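Local coordinates for protein putative uronate isomerase (Thermotoga maritima, PDB 4NAR) that may act as a lactate racemase or a related enzyme, although its reaction and substrate remain to be established, at residues Arg217-Met223 and Ala235-Gly241; Ser289-Gln293 and His352-Val356; Leu26-Val32 and Leu56-Lys62; Ile130-Asn135 and Ile170-Val175. All blocks are in the same frame, centred on the assembly; numbering follows the deposited sequence.

Contact 1 (Arg217-Met223 and Ala235-Gly241)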
# COMPACT_ATOMS: atom_id res chain seq x y z
N ARG A 217 -17.86 17.77 3.45
CA ARG A 217 -18.41 16.54 2.85
C ARG A 217 -17.25 15.70 2.31
O ARG A 217 -16.35 16.23 1.65
CB ARG A 217 -19.37 16.87 1.71
CG ARG A 217 -20.63 17.64 2.11
CD ARG A 217 -21.55 17.83 0.90
NE ARG A 217 -22.07 16.55 0.40
CZ ARG A 217 -22.82 16.42 -0.70
NH1 ARG A 217 -23.13 17.49 -1.43
NH2 ARG A 217 -23.25 15.21 -1.06
N SER A 218 -17.28 14.39 2.57
CA SER A 218 -16.17 13.50 2.20
C SER A 218 -16.52 12.48 1.13
O SER A 218 -17.45 11.69 1.30
CB SER A 218 -15.69 12.73 3.43
OG SER A 218 -14.97 13.59 4.29
N PHE A 219 -15.74 12.42 0.06
CA PHE A 219 -16.05 11.46 -0.99
C PHE A 219 -14.97 10.44 -1.18
O PHE A 219 -13.78 10.73 -1.04
CB PHE A 219 -16.36 12.18 -2.30
CG PHE A 219 -17.49 13.16 -2.17
CD1 PHE A 219 -18.81 12.72 -2.23
CD2 PHE A 219 -17.24 14.50 -1.89
CE1 PHE A 219 -19.88 13.61 -2.06
CE2 PHE A 219 -18.30 15.41 -1.72
CZ PHE A 219 -19.62 14.96 -1.81
N THR A 220 -15.39 9.22 -1.45
CA THR A 220 -14.47 8.19 -1.87
C THR A 220 -14.66 7.95 -3.36
O THR A 220 -15.79 7.83 -3.86
CB THR A 220 -14.63 6.87 -1.09
OG1 THR A 220 -13.75 5.89 -1.65
CG2 THR A 220 -16.09 6.34 -1.14
N LEU A 221 -13.54 7.95 -4.07
CA LEU A 221 -13.54 7.65 -5.49
C LEU A 221 -12.60 6.44 -5.61
O LEU A 221 -11.38 6.60 -5.73
CB LEU A 221 -13.07 8.87 -6.29
CG LEU A 221 -13.93 10.13 -6.08
CD1 LEU A 221 -13.48 10.96 -4.89
CD2 LEU A 221 -13.99 11.01 -7.33
N ASN A 222 -13.19 5.25 -5.51
CA ASN A 222 -12.45 4.00 -5.36
C ASN A 222 -12.24 3.33 -6.73
O ASN A 222 -13.18 2.82 -7.35
CB ASN A 222 -13.23 3.08 -4.40
CG ASN A 222 -12.37 1.94 -3.84
OD1 ASN A 222 -11.38 1.51 -4.46
ND2 ASN A 222 -12.75 1.44 -2.66
N MSE A 223 -11.00 3.37 -7.20
CA MSE A 223 -10.65 2.85 -8.51
C MSE A 223 -10.36 1.36 -8.49
O MSE A 223 -9.83 0.82 -7.51
CB MSE A 223 -9.39 3.56 -9.02
CG MSE A 223 -9.55 5.05 -9.32
SE MSE A 223 -7.81 5.82 -9.74
CE MSE A 223 -6.85 5.43 -8.10
N ALA A 235 -13.22 0.21 -13.16
CA ALA A 235 -14.31 0.71 -12.33
C ALA A 235 -13.89 1.90 -11.48
O ALA A 235 -12.75 1.98 -11.04
CB ALA A 235 -14.87 -0.38 -11.43
N LEU A 236 -14.85 2.80 -11.26
CA LEU A 236 -14.67 3.92 -10.35
C LEU A 236 -15.92 3.96 -9.46
O LEU A 236 -17.00 4.34 -9.92
CB LEU A 236 -14.55 5.23 -11.15
CG LEU A 236 -13.62 6.34 -10.63
CD1 LEU A 236 -14.20 7.74 -10.91
CD2 LEU A 236 -13.27 6.18 -9.14
N TYR A 237 -15.77 3.53 -8.21
CA TYR A 237 -16.91 3.51 -7.30
C TYR A 237 -16.92 4.78 -6.45
O TYR A 237 -16.06 4.96 -5.57
CB TYR A 237 -16.88 2.25 -6.44
CG TYR A 237 -17.00 0.98 -7.25
CD1 TYR A 237 -17.90 0.89 -8.31
CD2 TYR A 237 -16.19 -0.12 -6.98
CE1 TYR A 237 -18.01 -0.28 -9.07
CE2 TYR A 237 -16.29 -1.29 -7.73
CZ TYR A 237 -17.20 -1.36 -8.78
OH TYR A 237 -17.32 -2.51 -9.54
N ILE A 238 -17.88 5.66 -6.73
CA ILE A 238 -17.94 6.95 -6.06
C ILE A 238 -18.99 6.91 -4.95
O ILE A 238 -20.13 6.51 -5.19
CB ILE A 238 -18.30 8.07 -7.06
CG1 ILE A 238 -17.34 8.03 -8.26
CG2 ILE A 238 -18.30 9.44 -6.36
CD1 ILE A 238 -17.45 9.22 -9.22
N ASP A 239 -18.63 7.33 -3.74
CA ASP A 239 -19.56 7.27 -2.64
C ASP A 239 -19.21 8.32 -1.58
O ASP A 239 -18.21 9.04 -1.73
CB ASP A 239 -19.58 5.87 -2.05
CG ASP A 239 -20.88 5.56 -1.31
OD1 ASP A 239 -21.56 6.52 -0.87
OD2 ASP A 239 -21.20 4.35 -1.17
N GLU A 240 -20.01 8.42 -0.53
CA GLU A 240 -19.87 9.55 0.39
C GLU A 240 -19.82 9.15 1.87
O GLU A 240 -20.55 8.25 2.32
CB GLU A 240 -20.97 10.60 0.13
CG GLU A 240 -20.93 11.79 1.11
CD GLU A 240 -21.83 12.98 0.73
OE1 GLU A 240 -22.72 12.84 -0.14
OE2 GLU A 240 -21.64 14.07 1.33
N GLY A 241 -18.95 9.81 2.62
CA GLY A 241 -18.88 9.62 4.06
C GLY A 241 -18.28 8.27 4.44
O GLY A 241 -17.99 7.43 3.58
O HOH W 1 -19.72 13.52 3.60

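Contact 2 (Ser289-Gln293 and His352-Val356)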
# COMPACT_ATOMS: atom_id res chain seq x y z
N SER A 289 7.78 -10.61 -3.33
CA SER A 289 7.67 -11.78 -2.46
C SER A 289 6.22 -12.02 -1.96
O SER A 289 5.71 -13.15 -2.06
CB SER A 289 8.64 -11.67 -1.28
OG SER A 289 8.36 -12.65 -0.29
N TYR A 290 5.56 -10.97 -1.46
CA TYR A 290 4.23 -11.13 -0.86
C TYR A 290 3.23 -11.79 -1.81
O TYR A 290 2.41 -12.61 -1.39
CB TYR A 290 3.61 -9.80 -0.41
CG TYR A 290 4.56 -8.83 0.25
CD1 TYR A 290 5.54 -9.27 1.14
CD2 TYR A 290 4.46 -7.47 -0.00
CE1 TYR A 290 6.39 -8.37 1.75
CE2 TYR A 290 5.32 -6.56 0.60
CZ TYR A 290 6.28 -7.01 1.48
OH TYR A 290 7.14 -6.11 2.07
N LYS A 291 3.28 -11.42 -3.10
CA LYS A 291 2.28 -11.91 -4.05
C LYS A 291 2.44 -13.39 -4.39
O LYS A 291 1.57 -13.97 -5.04
CB LYS A 291 2.27 -11.08 -5.34
CG LYS A 291 1.90 -9.62 -5.14
CD LYS A 291 0.56 -9.49 -4.43
CE LYS A 291 -0.25 -8.33 -4.99
NZ LYS A 291 0.30 -6.96 -4.73
N LEU A 292 3.52 -13.99 -3.91
CA LEU A 292 3.79 -15.40 -4.19
C LEU A 292 3.70 -16.29 -2.94
O LEU A 292 4.16 -17.43 -2.96
CB LEU A 292 5.16 -15.53 -4.85
CG LEU A 292 5.28 -14.80 -6.21
CD1 LEU A 292 6.72 -14.78 -6.75
CD2 LEU A 292 4.31 -15.40 -7.25
N GLN A 293 3.09 -15.80 -1.87
CA GLN A 293 3.13 -16.51 -0.58
C GLN A 293 1.88 -17.29 -0.16
O GLN A 293 1.86 -17.87 0.93
CB GLN A 293 3.53 -15.57 0.56
CG GLN A 293 4.99 -15.15 0.52
CD GLN A 293 5.38 -14.31 1.73
OE1 GLN A 293 4.91 -14.55 2.86
NE2 GLN A 293 6.24 -13.31 1.49
N HIS A 352 7.58 -5.82 8.28
CA HIS A 352 8.08 -5.78 6.90
C HIS A 352 9.04 -6.94 6.60
O HIS A 352 8.90 -7.67 5.61
CB HIS A 352 8.81 -4.47 6.65
CG HIS A 352 9.77 -4.51 5.50
ND1 HIS A 352 9.36 -4.53 4.18
CD2 HIS A 352 11.13 -4.53 5.47
CE1 HIS A 352 10.43 -4.55 3.39
NE2 HIS A 352 11.50 -4.56 4.15
N VAL A 353 10.02 -7.07 7.48
CA VAL A 353 11.04 -8.11 7.41
C VAL A 353 10.43 -9.54 7.36
O VAL A 353 10.79 -10.34 6.50
CB VAL A 353 12.05 -7.87 8.57
CG1 VAL A 353 12.42 -9.15 9.26
CG2 VAL A 353 13.26 -7.07 8.06
N ILE A 354 9.49 -9.84 8.24
CA ILE A 354 8.81 -11.13 8.20
C ILE A 354 8.04 -11.27 6.89
O ILE A 354 8.07 -12.32 6.24
CB ILE A 354 7.80 -11.25 9.34
CG1 ILE A 354 8.49 -11.09 10.71
CG2 ILE A 354 7.04 -12.60 9.25
CD1 ILE A 354 7.52 -10.93 11.90
N ASN A 355 7.33 -10.20 6.52
CA ASN A 355 6.56 -10.18 5.29
C ASN A 355 7.40 -10.57 4.06
O ASN A 355 6.99 -11.42 3.24
CB ASN A 355 5.93 -8.80 5.11
CG ASN A 355 4.66 -8.63 5.94
OD1 ASN A 355 3.98 -9.63 6.28
ND2 ASN A 355 4.31 -7.38 6.26
N VAL A 356 8.57 -9.96 3.94
CA VAL A 356 9.48 -10.29 2.85
C VAL A 356 10.04 -11.72 2.95
O VAL A 356 9.99 -12.48 1.97
CB VAL A 356 10.65 -9.30 2.76
CG1 VAL A 356 11.67 -9.78 1.71
CG2 VAL A 356 10.16 -7.88 2.43
O HOH W 2 6.35 -3.53 2.98
O HOH W 3 5.58 -13.48 5.53

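Contact 3 (Leu26-Val32 and Leu56-Lys62)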
# COMPACT_ATOMS: atom_id res chain seq x y z
N LEU A 26 -22.65 18.93 -5.63
CA LEU A 26 -21.97 19.78 -4.65
C LEU A 26 -22.60 21.16 -4.65
O LEU A 26 -22.86 21.72 -5.72
CB LEU A 26 -20.48 19.91 -4.94
CG LEU A 26 -19.54 18.96 -4.21
CD1 LEU A 26 -20.14 18.47 -2.89
CD2 LEU A 26 -19.15 17.79 -5.11
N GLY A 27 -22.84 21.72 -3.47
CA GLY A 27 -23.55 22.98 -3.34
C GLY A 27 -22.65 24.20 -3.32
O GLY A 27 -22.82 25.14 -4.10
N LYS A 28 -21.69 24.18 -2.40
CA LYS A 28 -20.71 25.25 -2.27
C LYS A 28 -19.30 24.71 -2.53
O LYS A 28 -18.89 23.73 -1.90
CB LYS A 28 -20.76 25.86 -0.86
CG LYS A 28 -19.60 26.82 -0.56
CD LYS A 28 -19.51 27.14 0.93
CE LYS A 28 -18.52 28.27 1.20
NZ LYS A 28 -18.37 28.58 2.65
N VAL A 29 -18.57 25.33 -3.44
CA VAL A 29 -17.15 25.00 -3.57
C VAL A 29 -16.28 26.21 -3.81
O VAL A 29 -16.24 26.75 -4.92
CB VAL A 29 -16.89 23.97 -4.68
CG1 VAL A 29 -16.93 22.56 -4.12
CG2 VAL A 29 -17.88 24.14 -5.82
N LYS A 30 -15.59 26.65 -2.77
CA LYS A 30 -14.48 27.57 -2.96
C LYS A 30 -13.18 26.86 -2.62
O LYS A 30 -12.24 26.92 -3.39
CB LYS A 30 -14.66 28.89 -2.18
CG LYS A 30 -15.58 28.79 -0.97
CD LYS A 30 -15.97 30.16 -0.43
CE LYS A 30 -14.84 30.83 0.35
NZ LYS A 30 -15.31 31.42 1.64
N LYS A 31 -13.16 26.15 -1.48
CA LYS A 31 -11.99 25.41 -1.00
C LYS A 31 -12.23 23.89 -1.02
O LYS A 31 -13.16 23.39 -0.37
CB LYS A 31 -11.64 25.85 0.43
CG LYS A 31 -10.49 26.83 0.58
CD LYS A 31 -9.47 26.23 1.55
CE LYS A 31 -8.84 27.27 2.48
NZ LYS A 31 -7.91 26.59 3.45
N VAL A 32 -11.37 23.17 -1.74
CA VAL A 32 -11.49 21.73 -1.90
C VAL A 32 -10.15 21.03 -1.59
O VAL A 32 -9.08 21.61 -1.82
CB VAL A 32 -11.94 21.42 -3.35
CG1 VAL A 32 -11.16 20.27 -3.97
CG2 VAL A 32 -13.44 21.17 -3.41
N LEU A 56 -14.80 21.50 -11.33
CA LEU A 56 -14.80 22.35 -10.15
C LEU A 56 -14.54 23.81 -10.52
O LEU A 56 -15.14 24.71 -9.93
CB LEU A 56 -13.78 21.88 -9.12
CG LEU A 56 -14.28 21.17 -7.87
CD1 LEU A 56 -15.75 20.78 -8.00
CD2 LEU A 56 -13.42 19.95 -7.60
N LEU A 57 -13.65 24.05 -11.48
CA LEU A 57 -13.40 25.41 -11.95
C LEU A 57 -14.69 26.04 -12.48
O LEU A 57 -15.02 27.18 -12.12
CB LEU A 57 -12.34 25.42 -13.04
CG LEU A 57 -10.90 25.61 -12.58
CD1 LEU A 57 -10.00 25.80 -13.80
CD2 LEU A 57 -10.77 26.79 -11.62
N GLU A 58 -15.42 25.30 -13.32
CA GLU A 58 -16.65 25.78 -13.96
C GLU A 58 -17.74 26.18 -12.97
O GLU A 58 -18.63 26.97 -13.30
CB GLU A 58 -17.20 24.75 -14.95
CG GLU A 58 -16.49 24.74 -16.30
CD GLU A 58 -16.64 23.41 -17.04
OE1 GLU A 58 -17.54 22.61 -16.68
OE2 GLU A 58 -15.85 23.16 -17.99
N ARG A 59 -17.69 25.63 -11.76
CA ARG A 59 -18.66 25.99 -10.73
C ARG A 59 -18.09 26.93 -9.66
O ARG A 59 -18.65 27.03 -8.56
CB ARG A 59 -19.26 24.74 -10.09
CG ARG A 59 -20.49 24.23 -10.83
CD ARG A 59 -21.09 22.99 -10.14
NE ARG A 59 -21.11 23.11 -8.68
CZ ARG A 59 -22.14 23.56 -7.96
NH1 ARG A 59 -23.26 23.93 -8.57
NH2 ARG A 59 -22.04 23.63 -6.64
N GLY A 60 -16.98 27.59 -9.97
CA GLY A 60 -16.45 28.64 -9.12
C GLY A 60 -15.48 28.24 -8.01
O GLY A 60 -15.43 28.89 -6.96
N LEU A 61 -14.72 27.18 -8.23
CA LEU A 61 -13.67 26.77 -7.30
C LEU A 61 -12.64 27.88 -7.08
O LEU A 61 -12.09 28.43 -8.03
CB LEU A 61 -12.96 25.53 -7.82
CG LEU A 61 -11.74 25.05 -7.05
CD1 LEU A 61 -12.18 24.47 -5.71
CD2 LEU A 61 -10.97 24.03 -7.87
N LYS A 62 -12.37 28.20 -5.81
CA LYS A 62 -11.32 29.18 -5.50
C LYS A 62 -9.96 28.53 -5.19
O LYS A 62 -8.91 29.02 -5.60
CB LYS A 62 -11.76 30.07 -4.34
CG LYS A 62 -13.01 30.91 -4.64
CD LYS A 62 -12.74 31.88 -5.79
CE LYS A 62 -13.92 31.95 -6.77
NZ LYS A 62 -13.44 32.18 -8.18

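Contact 4 (Ile130-Asn135 and Ile170-Val175)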
# COMPACT_ATOMS: atom_id res chain seq x y z
N ILE A 130 -4.00 3.30 21.87
CA ILE A 130 -3.24 3.75 20.71
C ILE A 130 -3.81 5.08 20.22
O ILE A 130 -4.98 5.16 19.84
CB ILE A 130 -3.26 2.68 19.58
CG1 ILE A 130 -2.43 1.46 19.99
CG2 ILE A 130 -2.72 3.26 18.28
CD1 ILE A 130 -0.95 1.76 20.20
N PRO A 131 -2.99 6.14 20.24
CA PRO A 131 -3.49 7.43 19.75
C PRO A 131 -3.62 7.43 18.22
O PRO A 131 -2.80 6.83 17.52
CB PRO A 131 -2.40 8.42 20.20
CG PRO A 131 -1.13 7.57 20.32
CD PRO A 131 -1.61 6.21 20.76
N ILE A 132 -4.68 8.07 17.72
CA ILE A 132 -4.89 8.21 16.28
C ILE A 132 -4.58 9.64 15.85
O ILE A 132 -5.29 10.58 16.25
CB ILE A 132 -6.34 7.85 15.88
CG1 ILE A 132 -6.63 6.40 16.24
CG2 ILE A 132 -6.58 8.07 14.40
CD1 ILE A 132 -7.69 6.26 17.31
N LYS A 133 -3.55 9.80 15.04
CA LYS A 133 -3.13 11.12 14.58
C LYS A 133 -3.01 11.16 13.06
O LYS A 133 -2.28 10.34 12.46
CB LYS A 133 -1.79 11.51 15.21
CG LYS A 133 -1.79 11.46 16.73
CD LYS A 133 -0.42 11.82 17.26
CE LYS A 133 -0.28 11.41 18.72
NZ LYS A 133 1.12 10.96 19.00
N VAL A 134 -3.71 12.10 12.43
CA VAL A 134 -3.71 12.21 10.98
C VAL A 134 -3.43 13.65 10.54
O VAL A 134 -3.53 14.58 11.37
CB VAL A 134 -5.04 11.71 10.40
CG1 VAL A 134 -5.16 10.21 10.62
CG2 VAL A 134 -6.21 12.45 11.04
N ASN A 135 -3.07 13.81 9.27
CA ASN A 135 -2.68 15.12 8.74
C ASN A 135 -3.74 16.14 9.12
O ASN A 135 -4.94 15.87 8.94
CB ASN A 135 -2.54 15.11 7.22
CG ASN A 135 -1.73 16.29 6.71
OD1 ASN A 135 -2.16 17.43 6.80
ND2 ASN A 135 -0.52 16.02 6.22
N ILE A 170 -2.31 8.97 5.35
CA ILE A 170 -2.04 10.29 5.88
C ILE A 170 -2.07 10.26 7.41
O ILE A 170 -2.51 11.21 8.07
CB ILE A 170 -3.06 11.31 5.35
CG1 ILE A 170 -4.48 10.83 5.72
CG2 ILE A 170 -2.90 11.50 3.83
CD1 ILE A 170 -5.57 11.73 5.26
N ALA A 171 -1.58 9.16 7.95
CA ALA A 171 -1.62 8.94 9.39
C ALA A 171 -0.21 9.06 9.97
O ALA A 171 0.63 9.86 9.50
CB ALA A 171 -2.24 7.57 9.69
N SER A 172 0.06 8.26 11.00
CA SER A 172 1.36 8.29 11.63
C SER A 172 1.67 6.99 12.35
O SER A 172 0.91 6.01 12.30
CB SER A 172 1.47 9.49 12.58
OG SER A 172 0.34 9.58 13.43
N THR A 173 2.79 7.03 13.06
CA THR A 173 3.51 5.86 13.53
C THR A 173 2.72 4.87 14.38
O THR A 173 2.74 3.67 14.11
CB THR A 173 4.75 6.30 14.30
OG1 THR A 173 5.63 6.96 13.38
CG2 THR A 173 5.47 5.12 14.90
N GLU A 174 2.05 5.37 15.42
CA GLU A 174 1.49 4.47 16.42
C GLU A 174 0.43 3.56 15.82
O GLU A 174 0.53 2.33 15.95
CB GLU A 174 0.92 5.22 17.63
CG GLU A 174 1.89 6.19 18.28
CD GLU A 174 1.77 7.59 17.68
OE1 GLU A 174 1.58 7.72 16.43
OE2 GLU A 174 1.86 8.57 18.47
N VAL A 175 -0.58 4.15 15.18
CA VAL A 175 -1.67 3.34 14.65
C VAL A 175 -1.20 2.44 13.49
O VAL A 175 -1.68 1.30 13.34
CB VAL A 175 -2.89 4.22 14.24
CG1 VAL A 175 -2.50 5.21 13.11
CG2 VAL A 175 -4.09 3.35 13.85
O HOH W 4 -1.04 7.05 15.23

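Contact 1 (Arg217-Met223 and Ala235-Gly241)
Leu236 lies across from Met223, a selenomethionine, in a non-hydrogen-bonded antiparallel pair; its CD2 methyl packs 3.9 Å from Met223 CG and also touches Leu221 CB. Next comes Tyr237, which exchanges two backbone hydrogen bonds with Asn222, while the polar ends part: Tyr237 OH goes to Glu6 and Asn222 OD1 to Thr151. Ile238 CD1 approaches Leu221 CD2 at 4.3 Å, on the face covered by Leu19 of helix 12-24. The two segments are the arms of the beta hairpin 217-227/231-240 in the mixed sheet, where strand 217-227 also runs parallel to strand 144-150. Asp239 pairs with Thr220 through two backbone bonds and lays CB 3.6 Å from Thr220 CG2, its carboxylate turning to Arg247. In Glu240, CG anti to the backbone N (chi1 177°) and an extended chain carry the carboxylate to Arg217, which grips it side-on, NE to OE2 at 2.7 Å and NH2 to OE1 at 2.6 Å, each oxygen met on its syn side. Phe219 CZ comes over one guanidinium face. With an alanine at Arg217, the Glu240 carboxylate would probably lose its two-nitrogen grip and the Phe219 edge the flat group it abuts. Gly241 N donates to Ser218 O at 2.7 Å.

Contact 2 (Ser289-Gln293 and His352-Val356)
Gln293 and Ser289 together hold two successive carbonyls of the helix 347-357, and here the contact is tight. Gln293 NE2 donates to Asn355 O at 2.7 Å, arriving nearly along the C=O axis (177°) and with the oxygen close to the amide plane. The same nitrogen also donates to Ser289 OG, which in turn gives its own proton to Val356 O at 2.8 Å, so the hydroxyl acts as donor and acceptor at once. A type I turn from Tyr290 to Gln293 folds the glutamine back to meet the serine. Beside this polar group the Tyr290 ring presents its edge: CD1 comes within 3.3 Å of Asn355 O and CE1 within 3.4 Å of Asn355 CB, the ring and the Asn355 amide being steeply turned against each other (73°). An alanine in place of Gln293 would probably leave Asn355 O without this donor and the Ser289 hydroxyl freer to turn.

The looser side lies at the far end of the tyrosine and is bridged by water. Tyr290 OH is 2.8 Å from a water that makes a weak, longer bond to His352 ND1. His352 itself is fixed from elsewhere, NE2 bonding to the Tyr329 hydroxyl and the ring stacking on Trp283. At the glutamine end a second water lies 3.0 Å from Gln293 OE1 and close to Ile354 O. Side chains from the end of helix 287-290 and its type I turn thus bind carbonyls in the last turn of helix 347-357, a tertiary tie between two helix ends distant in sequence.

Contact 3 (Leu26-Val32 and Leu56-Lys62)
The backbones of Lys30 and Lys62 draw together to 4.4 Å between their CA atoms, where Lys62 N makes a weak hydrogen bond to Lys30 O at 2.7 Å. Just before it, Leu61 CA turns its hydrogen toward Val29 O. Around this junction the side chains split into a buried apolar group and an outer basic fringe. On the inner side Leu61, its CG anti to the backbone N (chi1 174°), sends CD1 to 3.9 Å from Val32 CB. Leu56 spreads its two methyls over two valines, CD2 reaching Val32 CG1 at 4.3 Å and CD1 approaching Val29 CG1 at about the same range; Phe146 of strand 144-150 backs both Leu56 and Val32. On the outer side the aliphatic roots of the two lysines rub together, Lys30 CB 3.6 Å from Lys62 CG, while their amino ends lead away from the contact. Arg59 reaches toward the carbonyls of Leu26 and Gly27, but its NH2 is placed doubtfully in the model. The turn between helix and strand is a Schellman motif: Gly60, with positive phi, is the C-prime residue, Gly60 N bonds to Leu57 O, and Leu61 N bonds to Leu56 O at 3.0 Å. This helix stop sends the chain into strand 63-68 beside strand 31-36, the return leg of a beta-alpha-beta crossover built on helix 45-58.

Contact 4 (Ile130-Asn135 and Ile170-Val175)
Lys133 and Glu174 form the charged link, NZ donating to OE2 at 2.6 Å on the syn side of the carboxylate and 17° out of its plane. Glu174 gets there by bending at chi2 (91°), which also carries its carboxylate past the proline ring, Pro131 CG lying 3.7 Å from Glu174 OE2. At the backbone of the same lysine, Ser172 OG donates to Lys133 O at 2.9 Å, the donor tilted from the carbonyl plane, so one residue is held at both its amino end and its backbone. Asn135 N completes the polar set with a bond to Ile170 O, also at 2.9 Å. Apolar contacts accompany them: Val134 CG1 meets Ala171 CB at 4.0 Å, and Ile130 CG2 lies 3.8 Å from Val175 CA.

Strand 130-135 pairs antiparallel with strand 107-113, and what runs beside it here is the loop leading into helix 173-186. Ser172 occupies the N-cap position of that helix yet makes no capping bond, its hydroxyl being spent on the strand. A water serves the first turn instead: it accepts from Val175 N at 2.9 Å and donates to Pro131 O and to Glu174 OE1, which helps fix the carboxylate opposite Lys133.

In the next shell His99 ties both partners, its NE2 bonding Ala171 O and its ND1 the Asn135 ND2 amide, while Asn135 OD1 takes the backbone N of Leu137. Behind the strand, Ile132 points away from the loop and packs on Ala206, Met209 and Ile210 of helix 198-213.

How the contacts relate
Contacts 1 and 3 are direct neighbours on the same mixed sheet, their centres about 18 Å apart. They meet at Leu26, whose CD1 lies 3.5 Å from Arg217 NH1 and 3.7 Å from Phe219 CZ, so the loop before strand 31-36 packs on the start of the hairpin. Contacts 3 and 4 both fall in the N-terminal lactate racemase region, yet their nearest atoms are about 11 Å apart; contact 4 stands about 10 Å from contact 1 by the same measure. Contact 2 lies on the other side of the chain's centre from contacts 1 and 3, its centre about 44 Å from that of contact 3 and about 24 Å from that of contact 4.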